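Local structure of L-asparaginase 1 (Escherichia coli, 6NXC) at residues S122-N127 against L222-I227. The protein hydrolyses L-asparagine to L-aspartate and ammonium as an allosteric, cytoplasmic homotetramer. The protein carries 1 engineered substitution. Sequence-based numbering, arbitrary orientation.
Sequences SFMLEN and LIVHPI
Glu126 and Ile223 exchange both backbone bonds of an antiparallel hydrogen-bonded pair, Glu126 N to Ile223 O and Ile223 N to Glu126 O each spanning 2.9 Å, and so pair the short strand 125-126, which directly follows helix 114-124, with the sequence-remote strand 223-224 in a two-stranded antiparallel sheet. A third backbone bond, from His225 N to Met124 O at 2.9 Å, continues the pairing past the strands. Beside Ile223, the carboxylate of Glu126 reaches the edge of the His225 imidazole; NE2 stands 2.6 Å from OE2 in a weak, bent bond, with the two planes 16° apart. CG of Glu126 is anti to the backbone N (chi1 164°) and the chain beyond it extended, which carries OE2 out to that ring. Met124 crosses Ile227 at about a right angle, its CG 3.6 Å from Ile227 CG1, while the bend at chi3 brings CE to His225 O. Were Met124 cut back to an alanine, Ile227 CG1 and CD1 would probably lose this apolar cover and a gap would open beside them. On the sheet face opposite Glu126 and Ile223, Leu125 CD2 meets Val224 CG2. Helix 85-98 meets Met124 and Val224 through Ala92, and helix 322-333 sets Tyr331 edge-to-face with His225.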
loop_
_atom_site.group_PDB
_atom_site.type_symbol
_atom_site.label_atom_id
_atom_site.label_comp_id
_atom_site.label_asym_id
_atom_site.label_seq_id
_atom_site.Cartn_x
_atom_site.Cartn_y
_atom_site.Cartn_z
ATOM N N SER B 122 14.637 5.222 -23.858
ATOM C CA SER B 122 15.067 6.367 -23.075
ATOM C C SER B 122 16.518 6.777 -23.382
ATOM O O SER B 122 16.828 7.955 -23.445
ATOM C CB SER B 122 14.858 6.244 -21.578
ATOM O OG SER B 122 15.782 5.398 -20.958
ATOM N N PHE B 123 17.429 5.834 -23.430
ATOM C CA PHE B 123 18.855 6.054 -23.754
ATOM C C PHE B 123 19.069 6.331 -25.220
ATOM O O PHE B 123 19.881 7.208 -25.498
ATOM C CB PHE B 123 19.657 4.817 -23.330
ATOM C CG PHE B 123 19.529 4.595 -21.853
ATOM C CD1 PHE B 123 20.100 5.468 -20.973
ATOM C CD2 PHE B 123 18.891 3.472 -21.343
ATOM C CE1 PHE B 123 19.987 5.266 -19.604
ATOM C CE2 PHE B 123 18.808 3.248 -19.995
ATOM C CZ PHE B 123 19.329 4.163 -19.126
ATOM N N MET B 124 18.254 5.748 -26.113
ATOM C CA MET B 124 18.523 5.840 -27.573
ATOM C C MET B 124 18.062 7.229 -28.076
ATOM O O MET B 124 18.700 7.774 -28.998
ATOM C CB MET B 124 17.742 4.738 -28.327
ATOM C CG MET B 124 18.311 3.411 -28.041
ATOM S SD MET B 124 17.233 2.164 -28.723
ATOM C CE MET B 124 17.891 2.318 -30.364
ATOM N N LEU B 125 16.964 7.774 -27.532
ATOM C CA LEU B 125 16.306 8.961 -28.133
ATOM C C LEU B 125 16.912 10.218 -27.467
ATOM O O LEU B 125 16.369 10.726 -26.449
ATOM C CB LEU B 125 14.790 8.908 -27.927
ATOM C CG LEU B 125 14.067 7.718 -28.510
ATOM C CD1 LEU B 125 12.544 7.777 -28.366
ATOM C CD2 LEU B 125 14.357 7.617 -29.968
ATOM N N GLU B 126 17.872 10.874 -28.079
ATOM C CA GLU B 126 18.486 12.106 -27.501
ATOM C C GLU B 126 17.788 13.320 -28.133
ATOM O O GLU B 126 17.338 13.191 -29.296
ATOM C CB GLU B 126 19.998 12.102 -27.843
ATOM C CG GLU B 126 20.684 13.470 -27.656
ATOM C CD GLU B 126 22.149 13.582 -28.087
ATOM O OE1 GLU B 126 22.833 14.558 -27.658
ATOM O OE2 GLU B 126 22.604 12.717 -28.857
ATOM N N ASN B 127 17.625 14.386 -27.374
ATOM C CA ASN B 127 16.856 15.603 -27.776
ATOM C C ASN B 127 15.389 15.274 -28.029
ATOM O O ASN B 127 14.789 15.771 -29.033
ATOM C CB ASN B 127 17.444 16.304 -28.997
ATOM C CG ASN B 127 18.891 16.659 -28.815
ATOM O OD1 ASN B 127 19.360 16.795 -27.702
ATOM N ND2 ASN B 127 19.615 16.680 -29.916
ATOM N N LEU B 222 15.727 15.518 -32.977
ATOM C CA LEU B 222 15.860 14.183 -32.344
ATOM C C LEU B 222 17.080 13.529 -32.956
ATOM O O LEU B 222 17.211 13.523 -34.208
ATOM C CB LEU B 222 14.592 13.373 -32.636
ATOM C CG LEU B 222 14.571 11.936 -32.103
ATOM C CD1 LEU B 222 14.503 11.958 -30.602
ATOM C CD2 LEU B 222 13.393 11.191 -32.709
ATOM N N ILE B 223 17.888 12.852 -32.131
ATOM C CA ILE B 223 19.043 12.049 -32.571
ATOM C C ILE B 223 18.855 10.625 -32.065
ATOM O O ILE B 223 18.562 10.470 -30.888
ATOM C CB ILE B 223 20.364 12.682 -32.134
ATOM C CG1 ILE B 223 20.584 13.987 -32.919
ATOM C CG2 ILE B 223 21.496 11.689 -32.339
ATOM C CD1 ILE B 223 21.666 14.903 -32.341
ATOM N N VAL B 224 18.893 9.644 -32.959
ATOM C CA VAL B 224 18.755 8.246 -32.489
ATOM C C VAL B 224 20.139 7.576 -32.344
ATOM O O VAL B 224 20.884 7.515 -33.326
ATOM C CB VAL B 224 17.821 7.426 -33.361
ATOM C CG1 VAL B 224 17.845 6.014 -32.752
ATOM C CG2 VAL B 224 16.418 8.036 -33.396
ATOM N N HIS B 225 20.558 7.233 -31.118
ATOM C CA HIS B 225 21.849 6.552 -30.892
ATOM C C HIS B 225 21.586 5.095 -31.186
ATOM O O HIS B 225 20.543 4.537 -30.795
ATOM C CB HIS B 225 22.333 6.674 -29.462
ATOM C CG HIS B 225 22.781 8.052 -29.150
ATOM N ND1 HIS B 225 24.002 8.549 -29.533
ATOM C CD2 HIS B 225 22.177 9.027 -28.430
ATOM C CE1 HIS B 225 24.088 9.824 -29.153
ATOM N NE2 HIS B 225 22.994 10.129 -28.451
ATOM N N PRO B 226 22.489 4.431 -31.946
ATOM C CA PRO B 226 22.285 3.007 -32.214
ATOM C C PRO B 226 22.345 2.186 -30.931
ATOM O O PRO B 226 23.074 2.449 -30.064
ATOM C CB PRO B 226 23.487 2.674 -33.167
ATOM C CG PRO B 226 24.565 3.634 -32.647
ATOM C CD PRO B 226 23.785 4.941 -32.398
ATOM N N ILE B 227 21.579 1.094 -30.893
ATOM C CA ILE B 227 21.741 0.058 -29.849
ATOM C C ILE B 227 21.873 -1.217 -30.642
ATOM O O ILE B 227 21.002 -1.552 -31.542
ATOM C CB ILE B 227 20.675 -0.101 -28.745
ATOM C CG1 ILE B 227 20.748 0.856 -27.571
ATOM C CG2 ILE B 227 20.810 -1.496 -28.104
ATOM C CD1 ILE B 227 19.728 0.534 -26.448
#